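Local coordinates for (R)-S-adenosyl-L-methionine hydrolase (Thermus thermophilus, PDB 2CW5), which hydrolyses S-adenosyl-L-methionine to adenosine and L-methionine, working as a homotrimer without chlorinase or fluorinase activity, at residues C[3-8]-C[61-66]; C[54-59]-C[84-89]; C[90-95]-C[161-166]; C[111-116]-C[138-143]; C[175-180]-C[188-193]. All blocks are in the same frame, centred on the assembly; numbering follows the deposited sequence.

Contact 1 of 5, residues C[3-8]-C[61-66]; sequences PVYFLS and EGAVVL
L66 rests its isobutyl end against the ring of F6, a bump set against the flat of the ring. CD2 of L66 sits over one face in a CH-pi contact, 4.3 Å from the F6 ring centroid, while CG of L66 comes to 3.8 Å from F6 CD1. Both side chains leave their strands in the same direction, each with CG anti to the backbone N (F6 chi1 -173°, L66 chi1 172°), which lays them side by side. H38 meets the F6 ring edge-to-face, and V17 and V20 of helix 16-24 press on it too. With F6 cut back to an alanine, L66 CD2 would probably lose the ring face it lies on, and a gap would open beneath helix 16-24. On the same face of the sheet V4 and V64 stand shoulder to shoulder, CG2 of V4 lying 4.2 Å from V64 CB. The other face carries Y5: A63 CB lies at the edge of the Y5 ring, 3.8 Å from Y5 CD2, and A18 of the second subunit packs on Y5. Beneath these side chains four backbone bonds lock the register, among them L66 N to Y5 O at 2.7 Å and L7 N to L66 O at 2.8 Å. Strands 4-8 and 64-68 are thus parallel neighbours in the central sheet of an alpha/beta domain, with helices 16-24 and 133-147 packed on the F6 and L66 face.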
# COMPACT_ATOMS: atom_id res chain seq x y z
N PRO C 3 -17.76 7.65 -10.28
CA PRO C 3 -16.52 7.08 -9.74
C PRO C 3 -16.70 6.60 -8.31
O PRO C 3 -17.59 7.07 -7.58
CB PRO C 3 -15.55 8.25 -9.84
CG PRO C 3 -16.44 9.44 -9.62
CD PRO C 3 -17.64 9.10 -10.47
N VAL C 4 -15.87 5.65 -7.91
CA VAL C 4 -15.92 5.11 -6.56
C VAL C 4 -14.63 5.44 -5.81
O VAL C 4 -13.53 5.08 -6.25
CB VAL C 4 -16.10 3.57 -6.57
CG1 VAL C 4 -16.03 3.04 -5.15
CG2 VAL C 4 -17.43 3.19 -7.20
N TYR C 5 -14.77 6.14 -4.69
CA TYR C 5 -13.63 6.50 -3.86
C TYR C 5 -13.67 5.53 -2.68
O TYR C 5 -14.70 5.37 -2.02
CB TYR C 5 -13.75 7.96 -3.42
CG TYR C 5 -13.41 8.90 -4.56
CD1 TYR C 5 -12.09 9.31 -4.78
CD2 TYR C 5 -14.39 9.31 -5.47
CE1 TYR C 5 -11.75 10.11 -5.88
CE2 TYR C 5 -14.06 10.10 -6.58
CZ TYR C 5 -12.74 10.50 -6.78
OH TYR C 5 -12.41 11.27 -7.87
N PHE C 6 -12.52 4.91 -2.43
CA PHE C 6 -12.40 3.86 -1.42
C PHE C 6 -11.45 4.15 -0.24
O PHE C 6 -10.27 4.48 -0.43
CB PHE C 6 -11.99 2.59 -2.18
CG PHE C 6 -11.96 1.33 -1.36
CD1 PHE C 6 -12.66 1.22 -0.16
CD2 PHE C 6 -11.24 0.22 -1.82
CE1 PHE C 6 -12.63 0.04 0.57
CE2 PHE C 6 -11.21 -0.97 -1.10
CZ PHE C 6 -11.91 -1.06 0.10
N LEU C 7 -11.99 4.03 0.97
CA LEU C 7 -11.20 4.22 2.18
C LEU C 7 -11.42 3.03 3.10
O LEU C 7 -12.52 2.49 3.16
CB LEU C 7 -11.61 5.51 2.91
CG LEU C 7 -10.86 5.81 4.22
CD1 LEU C 7 -10.73 7.32 4.41
CD2 LEU C 7 -11.60 5.17 5.40
N SER C 8 -10.37 2.60 3.79
CA SER C 8 -10.52 1.48 4.71
C SER C 8 -9.37 1.45 5.69
O SER C 8 -8.45 2.26 5.61
CB SER C 8 -10.53 0.15 3.95
OG SER C 8 -9.21 -0.24 3.61
N GLU C 61 -19.08 15.53 -7.76
CA GLU C 61 -20.43 15.45 -7.22
C GLU C 61 -21.03 14.09 -7.57
O GLU C 61 -20.80 13.57 -8.66
CB GLU C 61 -21.30 16.55 -7.86
CG GLU C 61 -22.34 17.15 -6.94
CD GLU C 61 -21.75 18.13 -5.96
OE1 GLU C 61 -22.52 18.79 -5.23
OE2 GLU C 61 -20.50 18.25 -5.92
N GLY C 62 -21.79 13.51 -6.65
CA GLY C 62 -22.40 12.22 -6.92
C GLY C 62 -21.46 11.03 -6.87
O GLY C 62 -21.85 9.90 -7.16
N ALA C 63 -20.20 11.26 -6.49
CA ALA C 63 -19.26 10.15 -6.40
C ALA C 63 -19.73 9.22 -5.27
O ALA C 63 -20.41 9.65 -4.34
CB ALA C 63 -17.87 10.68 -6.09
N VAL C 64 -19.36 7.95 -5.37
CA VAL C 64 -19.72 6.96 -4.36
C VAL C 64 -18.53 6.82 -3.41
O VAL C 64 -17.46 6.37 -3.81
CB VAL C 64 -20.01 5.58 -4.99
CG1 VAL C 64 -20.21 4.53 -3.90
CG2 VAL C 64 -21.23 5.67 -5.89
N VAL C 65 -18.73 7.19 -2.15
CA VAL C 65 -17.67 7.10 -1.15
C VAL C 65 -17.85 5.82 -0.35
O VAL C 65 -18.74 5.73 0.50
CB VAL C 65 -17.70 8.30 -0.18
CG1 VAL C 65 -16.53 8.21 0.81
CG2 VAL C 65 -17.65 9.60 -0.95
N LEU C 66 -17.02 4.83 -0.65
CA LEU C 66 -17.03 3.54 0.02
C LEU C 66 -15.98 3.60 1.13
O LEU C 66 -14.79 3.77 0.86
CB LEU C 66 -16.68 2.44 -0.98
CG LEU C 66 -16.46 1.02 -0.45
CD1 LEU C 66 -17.71 0.54 0.27
CD2 LEU C 66 -16.12 0.09 -1.60

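Contact 2 of 5, residues C[54-59]-C[84-89]; sequences EALPYL and GRWTYV
W86 and L56 carry most of the apolar contact, with Y88 completing it. The indole lies with one face against L56: L56 CD1 is 3.6 Å from W86 CD2 and sits over the five-membered ring, 3.9 Å from its centroid, a CH-pi contact. The opposite face of the indole is backed by CB of its own neighbour R85. L56 reaches across because its CG is anti to the backbone N (chi1 -171°), which carries the two methyls over to the indole. Its other methyl, L56 CD2, touches Y88 OH at 3.3 Å, and L56 CD1 lies 4.1 Å from Y88 CE1. The hydroxyl of Y88 has its polar partner in D103, whose carboxylate also takes the backbone N of R85 and W86.

The polar part is one hydrogen bond. W86 NE1 donates to L59 O at 3.0 Å, with the oxygen near the indole plane but the donor well above the carbonyl plane, 61° out of it. Together the bond at the edge, L56 on one face and R85 CB on the other leave the ring little freedom to turn. A leucine in place of W86 would probably leave L59 O without this donor and strip L56 CD1 of its flat seat.

W86, just ahead of strand 87-89, thus packs on the 3-10 turn and loop that link helix 45-55 to strand 64-68, a helix-to-strand connection of the alpha/beta domain.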
# COMPACT_ATOMS: atom_id res chain seq x y z
N GLU C 54 -11.38 15.61 5.01
CA GLU C 54 -10.28 16.23 4.29
C GLU C 54 -10.39 16.17 2.76
O GLU C 54 -10.10 17.15 2.08
CB GLU C 54 -8.98 15.55 4.76
CG GLU C 54 -7.70 16.08 4.17
CD GLU C 54 -6.51 15.82 5.09
OE1 GLU C 54 -6.34 14.67 5.54
OE2 GLU C 54 -5.76 16.77 5.36
N ALA C 55 -10.85 15.05 2.23
CA ALA C 55 -10.94 14.88 0.79
C ALA C 55 -12.28 15.13 0.11
O ALA C 55 -12.33 15.49 -1.07
CB ALA C 55 -10.45 13.48 0.42
N LEU C 56 -13.38 14.95 0.85
CA LEU C 56 -14.71 15.10 0.27
C LEU C 56 -14.99 16.30 -0.63
O LEU C 56 -15.50 16.14 -1.73
CB LEU C 56 -15.77 15.07 1.38
CG LEU C 56 -17.22 15.01 0.89
CD1 LEU C 56 -17.45 13.67 0.20
CD2 LEU C 56 -18.20 15.19 2.06
N PRO C 57 -14.66 17.52 -0.18
CA PRO C 57 -14.93 18.70 -1.01
C PRO C 57 -14.29 18.73 -2.40
O PRO C 57 -14.76 19.43 -3.29
CB PRO C 57 -14.47 19.86 -0.13
CG PRO C 57 -13.39 19.25 0.70
CD PRO C 57 -13.96 17.90 1.06
N TYR C 58 -13.22 17.95 -2.59
CA TYR C 58 -12.51 17.92 -3.86
C TYR C 58 -12.97 16.80 -4.78
O TYR C 58 -12.48 16.68 -5.91
CB TYR C 58 -11.00 17.76 -3.62
CG TYR C 58 -10.41 18.83 -2.74
CD1 TYR C 58 -10.08 20.08 -3.26
CD2 TYR C 58 -10.22 18.61 -1.38
CE1 TYR C 58 -9.57 21.09 -2.44
CE2 TYR C 58 -9.72 19.61 -0.55
CZ TYR C 58 -9.39 20.85 -1.09
OH TYR C 58 -8.90 21.84 -0.27
N LEU C 59 -13.90 15.97 -4.31
CA LEU C 59 -14.38 14.86 -5.12
C LEU C 59 -15.59 15.22 -5.97
O LEU C 59 -16.44 16.00 -5.57
CB LEU C 59 -14.74 13.66 -4.23
CG LEU C 59 -13.69 13.21 -3.21
CD1 LEU C 59 -14.16 11.92 -2.55
CD2 LEU C 59 -12.34 13.00 -3.88
N GLY C 84 -26.59 12.04 -0.42
CA GLY C 84 -26.57 13.49 -0.31
C GLY C 84 -26.01 13.96 -1.64
O GLY C 84 -26.30 13.35 -2.67
N ARG C 85 -25.22 15.04 -1.64
CA ARG C 85 -24.61 15.52 -2.87
C ARG C 85 -23.64 14.43 -3.31
O ARG C 85 -23.37 14.26 -4.50
CB ARG C 85 -23.82 16.82 -2.63
CG ARG C 85 -24.67 18.00 -2.19
CD ARG C 85 -24.05 19.33 -2.63
NE ARG C 85 -22.74 19.58 -2.05
CZ ARG C 85 -22.52 19.92 -0.79
NH1 ARG C 85 -23.54 20.06 0.06
NH2 ARG C 85 -21.28 20.14 -0.36
N TRP C 86 -23.11 13.70 -2.34
CA TRP C 86 -22.22 12.57 -2.60
C TRP C 86 -22.95 11.38 -2.00
O TRP C 86 -23.88 11.54 -1.22
CB TRP C 86 -20.87 12.76 -1.90
CG TRP C 86 -20.02 13.84 -2.53
CD1 TRP C 86 -19.28 13.74 -3.67
CD2 TRP C 86 -19.87 15.18 -2.06
NE1 TRP C 86 -18.67 14.94 -3.94
CE2 TRP C 86 -19.01 15.84 -2.97
CE3 TRP C 86 -20.37 15.89 -0.96
CZ2 TRP C 86 -18.65 17.19 -2.82
CZ3 TRP C 86 -20.01 17.23 -0.81
CH2 TRP C 86 -19.15 17.86 -1.74
N THR C 87 -22.54 10.17 -2.38
CA THR C 87 -23.18 8.97 -1.88
C THR C 87 -22.20 8.26 -0.96
O THR C 87 -21.01 8.19 -1.25
CB THR C 87 -23.60 8.06 -3.04
OG1 THR C 87 -24.60 8.75 -3.82
CG2 THR C 87 -24.17 6.73 -2.53
N TYR C 88 -22.71 7.74 0.15
CA TYR C 88 -21.85 7.07 1.12
C TYR C 88 -22.26 5.63 1.34
O TYR C 88 -23.44 5.31 1.41
CB TYR C 88 -21.92 7.83 2.45
CG TYR C 88 -21.67 9.32 2.30
CD1 TYR C 88 -20.38 9.82 2.25
CD2 TYR C 88 -22.73 10.21 2.15
CE1 TYR C 88 -20.14 11.18 2.04
CE2 TYR C 88 -22.51 11.57 1.94
CZ TYR C 88 -21.21 12.05 1.88
OH TYR C 88 -20.98 13.38 1.63
N VAL C 89 -21.26 4.75 1.42
CA VAL C 89 -21.50 3.33 1.64
C VAL C 89 -20.52 2.85 2.70
O VAL C 89 -19.31 2.92 2.51
CB VAL C 89 -21.29 2.53 0.35
CG1 VAL C 89 -21.48 1.03 0.62
CG2 VAL C 89 -22.26 3.00 -0.72

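Contact 3 of 5, residues C[90-95]-C[161-166]; sequences GPDNGL and ETLARL
D92 points its carboxylate at the backbone of A164, crossing the side chain of L163 at about a right angle. OD1 of D92 accepts the A164 N-H at 2.8 Å from A164 N in a nearly straight bond (171°), met on the syn side and 26° out of the carboxylate plane. With CG anti to its own backbone N (chi1 -173°), D92 stretches out toward the 161-166 segment. CD2 of L163 meets the same oxygen from another direction, 3.6 Å from D92 OD1. The second oxygen, OD2, is taken by a salt bridge from R78, so both ends of the carboxylate are held and the group is unlikely to turn. The methyl of A164 points at the 90-95 segment, and A164 CB lies 3.6 Å from D92 O.

A water sits between the two segments. It donates to D92 OD1 and to A164 O, the latter at 2.8 Å, and accepts from G94 N, tying three polar atoms together.

Farther along, the backbones of G94 and R165 come close, CA to CA 4.0 Å. A side chain on G94 would run into L166 CG, and its backbone angles also call for glycine. L166 straddles this stretch: L166 CG is 3.5 Å from G94 O, and L166 CD2 lies 3.6 Å from N93 O.

N93 turns its side chain away from this contact. OD1 accepts from L95 N, forming an Asx turn, while ND2 donates to V69 O. The N93 side chain is about 4 Å from that of D70, which is probably important for activity, as in relatives. The D92 carboxylate and the shared water thus join the loop after strand 157-158 to the loop after strand 87-89, beside the probable active site.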
# COMPACT_ATOMS: atom_id res chain seq x y z
N GLY C 90 -21.06 2.37 3.81
CA GLY C 90 -20.20 1.89 4.87
C GLY C 90 -20.99 1.60 6.13
O GLY C 90 -22.22 1.65 6.11
N PRO C 91 -20.31 1.27 7.23
CA PRO C 91 -20.94 0.96 8.52
C PRO C 91 -21.59 2.17 9.18
O PRO C 91 -21.08 3.28 9.11
CB PRO C 91 -19.78 0.41 9.34
CG PRO C 91 -18.61 1.21 8.82
CD PRO C 91 -18.84 1.14 7.33
N ASP C 92 -22.74 1.93 9.81
CA ASP C 92 -23.47 2.98 10.49
C ASP C 92 -22.90 3.08 11.90
O ASP C 92 -23.55 2.71 12.89
CB ASP C 92 -24.96 2.61 10.53
CG ASP C 92 -25.83 3.74 11.07
OD1 ASP C 92 -25.42 4.91 11.01
OD2 ASP C 92 -26.95 3.44 11.54
N ASN C 93 -21.68 3.58 11.99
CA ASN C 93 -21.00 3.72 13.27
C ASN C 93 -20.41 5.11 13.49
O ASN C 93 -19.55 5.30 14.35
CB ASN C 93 -19.89 2.66 13.39
CG ASN C 93 -18.85 2.76 12.29
OD1 ASN C 93 -18.83 3.72 11.51
ND2 ASN C 93 -17.97 1.75 12.22
N GLY C 94 -20.87 6.08 12.70
CA GLY C 94 -20.39 7.44 12.86
C GLY C 94 -19.17 7.80 12.02
O GLY C 94 -18.70 8.93 12.07
N LEU C 95 -18.67 6.83 11.27
CA LEU C 95 -17.52 7.03 10.39
C LEU C 95 -17.69 8.28 9.50
O LEU C 95 -16.74 9.03 9.28
CB LEU C 95 -17.34 5.79 9.51
CG LEU C 95 -16.37 5.84 8.33
CD1 LEU C 95 -14.98 6.19 8.82
CD2 LEU C 95 -16.35 4.48 7.63
N GLU C 161 -32.45 10.26 10.40
CA GLU C 161 -32.29 10.64 11.80
C GLU C 161 -31.81 9.46 12.64
O GLU C 161 -31.30 9.66 13.75
CB GLU C 161 -33.59 11.22 12.37
CG GLU C 161 -34.82 10.34 12.24
CD GLU C 161 -35.61 10.60 10.96
OE1 GLU C 161 -36.81 10.26 10.93
OE2 GLU C 161 -35.03 11.14 9.99
N THR C 162 -31.96 8.25 12.12
CA THR C 162 -31.53 7.06 12.86
C THR C 162 -30.04 6.76 12.64
O THR C 162 -29.47 5.91 13.32
CB THR C 162 -32.34 5.80 12.46
OG1 THR C 162 -32.02 5.42 11.12
CG2 THR C 162 -33.84 6.09 12.55
N LEU C 163 -29.41 7.46 11.70
CA LEU C 163 -27.99 7.24 11.43
C LEU C 163 -27.13 7.63 12.64
O LEU C 163 -27.43 8.60 13.33
CB LEU C 163 -27.55 8.03 10.19
CG LEU C 163 -28.17 7.56 8.87
CD1 LEU C 163 -27.74 8.48 7.74
CD2 LEU C 163 -27.74 6.12 8.58
N ALA C 164 -26.07 6.88 12.88
CA ALA C 164 -25.19 7.15 14.01
C ALA C 164 -24.18 8.25 13.71
O ALA C 164 -23.75 8.43 12.58
CB ALA C 164 -24.46 5.87 14.41
N ARG C 165 -23.82 9.00 14.75
CA ARG C 165 -22.85 10.08 14.61
C ARG C 165 -21.93 10.07 15.82
O ARG C 165 -22.36 9.73 16.92
CB ARG C 165 -23.55 11.44 14.50
CG ARG C 165 -24.09 11.80 13.10
CD ARG C 165 -24.72 13.19 13.09
NE ARG C 165 -24.99 13.72 11.75
CZ ARG C 165 -25.94 13.27 10.93
NH1 ARG C 165 -26.73 12.26 11.29
NH2 ARG C 165 -26.10 13.83 9.74
N LEU C 166 -20.67 10.43 15.61
CA LEU C 166 -19.73 10.48 16.72
C LEU C 166 -19.90 11.85 17.37
O LEU C 166 -20.36 12.79 16.71
CB LEU C 166 -18.29 10.34 16.22
CG LEU C 166 -17.90 9.07 15.47
CD1 LEU C 166 -16.47 9.20 15.00
CD2 LEU C 166 -18.05 7.86 16.38
O HOH W 1 -23.36 6.35 10.80

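Contact 4 of 5, residues C[111-116]-C[138-143]; sequences LEPPRP and FAPAAA
Segment 111-116 runs as an irregular, proline-rich chain past helix 133-147, coming closest where the CA atoms of P113 and A141 are 6.2 Å apart. This is loop-on-helix packing at the flank of the N-terminal alpha/beta domain, where the chain leaves strand 107-110. The helix is kinked at P140: the imide nitrogen of a proline has no hydrogen to give to the turn before. Around the kink the backbone stays helical, A142 N bonding F138 O at 2.9 Å. No hydrogen bond crosses between the two segments, and the join is almost wholly apolar.

Two patches carry it. In the first, P113 and P140 meet through their rings, set obliquely, with P113 CG 3.7 Å from P140 CG. P140 thus puts its ring on the helix surface facing the loop, and P113 lies against it. CB of P140 also lies 4.0 Å from P114 O.

In the second, L111 reaches inward from just past strand 107-110. CG is placed beside the backbone N (chi1 -59°), which carries CD1 in between A141 and F138, with CD2 on A141. L111 and F138 cross at about a right angle. The small methyl of A141 leaves room for the leucine's fork, and both branches rest on it.

The ring of F138 continues past L111 to the side chain of H133, probably important for activity, and to L66 and V68 of the central sheet. CD1 of L111 divides its contacts almost evenly, 3.6 Å from F138 CD1 and 3.7 Å from A141 CB.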
# COMPACT_ATOMS: atom_id res chain seq x y z
N LEU C 111 -28.28 -2.12 3.78
CA LEU C 111 -27.68 -2.87 2.69
C LEU C 111 -27.93 -4.37 2.78
O LEU C 111 -27.51 -5.03 3.73
CB LEU C 111 -26.17 -2.62 2.63
CG LEU C 111 -25.71 -1.17 2.43
CD1 LEU C 111 -24.20 -1.14 2.22
CD2 LEU C 111 -26.42 -0.55 1.24
N GLU C 112 -28.64 -4.90 1.79
CA GLU C 112 -28.95 -6.33 1.72
C GLU C 112 -28.79 -6.82 0.28
O GLU C 112 -29.63 -7.55 -0.24
CB GLU C 112 -30.38 -6.59 2.20
CG GLU C 112 -30.73 -5.90 3.51
CD GLU C 112 -32.04 -6.38 4.11
OE1 GLU C 112 -33.06 -6.41 3.39
OE2 GLU C 112 -32.04 -6.72 5.31
N PRO C 113 -27.69 -6.43 -0.39
CA PRO C 113 -27.45 -6.85 -1.77
C PRO C 113 -27.09 -8.33 -1.88
O PRO C 113 -26.75 -8.97 -0.88
CB PRO C 113 -26.30 -5.95 -2.20
CG PRO C 113 -25.47 -5.90 -0.95
CD PRO C 113 -26.53 -5.67 0.13
N PRO C 114 -27.17 -8.89 -3.09
CA PRO C 114 -26.83 -10.31 -3.26
C PRO C 114 -25.32 -10.48 -3.08
O PRO C 114 -24.53 -9.70 -3.62
CB PRO C 114 -27.29 -10.61 -4.68
CG PRO C 114 -27.11 -9.30 -5.38
CD PRO C 114 -27.62 -8.31 -4.37
N ARG C 115 -24.92 -11.49 -2.31
CA ARG C 115 -23.51 -11.74 -2.06
C ARG C 115 -22.79 -12.16 -3.34
O ARG C 115 -23.32 -12.93 -4.14
CB ARG C 115 -23.36 -12.85 -1.00
CG ARG C 115 -21.93 -13.04 -0.52
CD ARG C 115 -21.79 -14.21 0.45
NE ARG C 115 -21.66 -15.50 -0.23
CZ ARG C 115 -22.65 -16.14 -0.84
NH1 ARG C 115 -23.87 -15.62 -0.86
NH2 ARG C 115 -22.42 -17.30 -1.43
N PRO C 116 -21.57 -11.64 -3.55
CA PRO C 116 -20.80 -11.99 -4.75
C PRO C 116 -20.49 -13.48 -4.77
O PRO C 116 -20.29 -14.10 -3.72
CB PRO C 116 -19.55 -11.12 -4.63
CG PRO C 116 -19.38 -10.98 -3.14
CD PRO C 116 -20.80 -10.73 -2.68
N PHE C 138 -20.67 -4.38 1.33
CA PHE C 138 -20.37 -3.03 0.85
C PHE C 138 -19.96 -2.92 -0.62
O PHE C 138 -20.45 -2.04 -1.33
CB PHE C 138 -19.31 -2.39 1.75
CG PHE C 138 -19.76 -2.22 3.18
CD1 PHE C 138 -20.88 -1.45 3.49
CD2 PHE C 138 -19.07 -2.85 4.22
CE1 PHE C 138 -21.31 -1.31 4.81
CE2 PHE C 138 -19.49 -2.71 5.55
CZ PHE C 138 -20.62 -1.94 5.84
N ALA C 139 -19.09 -3.81 -1.09
CA ALA C 139 -18.64 -3.76 -2.48
C ALA C 139 -19.79 -3.89 -3.48
O ALA C 139 -19.90 -3.10 -4.42
CB ALA C 139 -17.59 -4.84 -2.75
N PRO C 140 -20.67 -4.89 -3.29
CA PRO C 140 -21.78 -5.03 -4.23
C PRO C 140 -22.72 -3.82 -4.20
O PRO C 140 -23.30 -3.45 -5.22
CB PRO C 140 -22.47 -6.33 -3.78
CG PRO C 140 -22.12 -6.42 -2.32
CD PRO C 140 -20.68 -5.98 -2.30
N ALA C 141 -22.84 -3.21 -3.03
CA ALA C 141 -23.69 -2.03 -2.86
C ALA C 141 -23.09 -0.85 -3.63
O ALA C 141 -23.79 -0.13 -4.34
CB ALA C 141 -23.82 -1.70 -1.38
N ALA C 142 -21.78 -0.68 -3.48
CA ALA C 142 -21.08 0.41 -4.15
C ALA C 142 -21.15 0.25 -5.66
O ALA C 142 -21.35 1.23 -6.38
CB ALA C 142 -19.63 0.43 -3.69
N ALA C 143 -20.98 -0.97 -6.16
CA ALA C 143 -21.04 -1.22 -7.59
C ALA C 143 -22.44 -0.86 -8.10
O ALA C 143 -22.60 -0.20 -9.14
CB ALA C 143 -20.73 -2.68 -7.89

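Contact 5 of 5, residues C[175-180]-C[188-193]; sequences EGEVLT and ITTLLR
The carbonyl oxygen of I188 is gripped by two consecutive amides of the facing strand. L179 N lies 2.6 Å from I188 O, in the carbonyl plane, and T180 N reaches I188 O at 3.3 Å. I188 N returns a bond to T180 O at 2.8 Å. With both L179 and T180 facing I188, the register slips by one residue: a classic beta bulge.

Beyond it T190 takes over. E177 N donates to T190 OG1 at 2.9 Å, and T190 N bonds E177 O at 3.0 Å, pairing side chain and backbone of T190 with one residue. A chi1 of 55° places OG1 between N and the carbonyl carbon, where E177 N can reach it. G176 needs its bare CA here: a CB would strike both T190 OG1 and L191 CD2. T189 OG1 accepts from L191 N, an ST turn, and also bonds L231 O of the next strand.

T180 and I188 lie side by side, CG2 of T180 4.0 Å from I188 CB, on the face that meets Y50 of helix 45-55. E177 has its salt bridge with R46 of that helix. The whole is a bulged beta hairpin in the antiparallel C-terminal sheet, with I188 beside E232, which probably binds S-adenosyl-L-methionine as in relatives.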
# COMPACT_ATOMS: atom_id res chain seq x y z
N GLU C 175 -12.77 26.61 23.65
CA GLU C 175 -12.57 25.22 24.05
C GLU C 175 -12.87 24.20 22.96
O GLU C 175 -13.96 24.19 22.38
CB GLU C 175 -13.42 24.91 25.29
CG GLU C 175 -14.92 24.76 24.99
CD GLU C 175 -15.52 25.98 24.31
OE1 GLU C 175 -15.55 27.06 24.94
OE2 GLU C 175 -15.97 25.85 23.15
N GLY C 176 -11.89 23.34 22.68
CA GLY C 176 -12.07 22.31 21.68
C GLY C 176 -11.39 21.06 22.21
O GLY C 176 -11.14 20.96 23.41
N GLU C 177 -11.09 20.10 21.34
CA GLU C 177 -10.43 18.88 21.79
C GLU C 177 -9.56 18.32 20.69
O GLU C 177 -9.68 18.71 19.53
CB GLU C 177 -11.46 17.83 22.21
CG GLU C 177 -12.19 17.20 21.02
CD GLU C 177 -13.11 16.07 21.42
OE1 GLU C 177 -14.26 16.33 21.82
OE2 GLU C 177 -12.68 14.90 21.33
N VAL C 178 -8.67 17.39 21.04
CA VAL C 178 -7.84 16.76 20.03
C VAL C 178 -8.74 15.76 19.32
O VAL C 178 -9.31 14.86 19.95
CB VAL C 178 -6.64 16.01 20.66
CG1 VAL C 178 -5.89 15.25 19.57
CG2 VAL C 178 -5.70 17.00 21.35
N LEU C 179 -8.90 15.94 18.01
CA LEU C 179 -9.75 15.06 17.21
C LEU C 179 -9.06 13.75 16.89
O LEU C 179 -9.60 12.66 17.12
CB LEU C 179 -10.14 15.75 15.90
CG LEU C 179 -10.92 14.92 14.87
CD1 LEU C 179 -12.27 14.51 15.44
CD2 LEU C 179 -11.12 15.73 13.59
N THR C 180 -7.85 13.85 16.35
CA THR C 180 -7.07 12.68 15.96
C THR C 180 -5.65 13.16 15.65
O THR C 180 -5.31 14.31 15.93
CB THR C 180 -7.70 12.02 14.70
OG1 THR C 180 -6.97 10.83 14.36
CG2 THR C 180 -7.67 12.99 13.52
N ILE C 188 -4.63 16.90 15.30
CA ILE C 188 -5.69 17.64 14.64
C ILE C 188 -6.71 17.96 15.73
O ILE C 188 -7.14 17.06 16.45
CB ILE C 188 -6.39 16.78 13.56
CG1 ILE C 188 -5.36 16.18 12.60
CG2 ILE C 188 -7.42 17.63 12.82
CD1 ILE C 188 -4.54 17.20 11.82
N THR C 189 -7.10 19.22 15.85
CA THR C 189 -8.07 19.61 16.87
C THR C 189 -9.40 19.96 16.22
O THR C 189 -9.51 20.01 15.00
CB THR C 189 -7.60 20.82 17.70
OG1 THR C 189 -7.77 22.02 16.94
CG2 THR C 189 -6.12 20.66 18.09
N THR C 190 -10.40 20.21 17.06
CA THR C 190 -11.74 20.56 16.59
C THR C 190 -11.91 22.07 16.47
O THR C 190 -12.99 22.56 16.14
CB THR C 190 -12.82 20.01 17.55
OG1 THR C 190 -12.56 20.48 18.88
CG2 THR C 190 -12.82 18.49 17.54
N LEU C 191 -10.85 22.82 16.75
CA LEU C 191 -10.90 24.28 16.68
C LEU C 191 -10.86 24.80 15.24
O LEU C 191 -10.04 24.36 14.44
CB LEU C 191 -9.75 24.90 17.48
CG LEU C 191 -9.85 24.75 18.99
CD1 LEU C 191 -8.63 25.38 19.64
CD2 LEU C 191 -11.13 25.42 19.49
N LEU C 192 -11.74 25.75 14.93
CA LEU C 192 -11.82 26.33 13.59
C LEU C 192 -10.98 27.59 13.41
O LEU C 192 -10.82 28.07 12.29
CB LEU C 192 -13.28 26.64 13.25
CG LEU C 192 -14.13 25.38 13.06
CD1 LEU C 192 -15.60 25.75 13.06
CD2 LEU C 192 -13.72 24.69 11.76
N ARG C 193 -10.45 28.13 14.50
CA ARG C 193 -9.63 29.32 14.35
C ARG C 193 -8.29 29.20 15.07
O ARG C 193 -8.16 28.49 16.07
CB ARG C 193 -10.38 30.56 14.84
CG ARG C 193 -10.28 30.84 16.33
CD ARG C 193 -10.51 32.32 16.59
NE ARG C 193 -10.16 32.70 17.95
CZ ARG C 193 -10.09 33.95 18.38
NH1 ARG C 193 -10.35 34.95 17.55
NH2 ARG C 193 -9.76 34.21 19.65

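Contacts 1, 2 and 5 are buried, whereas contacts 3 and 4 lie partly open at loops. Contacts 1, 2 and 4 serve one domain: strands 64-68 and 87-89 are sheet neighbours, T87 O lying 2.6 Å from V65 N, and F138 of helix 133-147 packs on L66. V89 adds a further touch, to L111 and A141. F138 also meets G90 and P91, which brings contact 4 against contact 3. Contact 5 lies in the C-terminal sheet but leans on helix 45-55, which runs into contact 2. Chemistry follows place: parallel strand bonds in contact 1, indole packing with one hydrogen bond in contact 2, carboxylate and water in contact 3, almost wholly apolar packing in contact 4, bulged antiparallel pairing in contact 5.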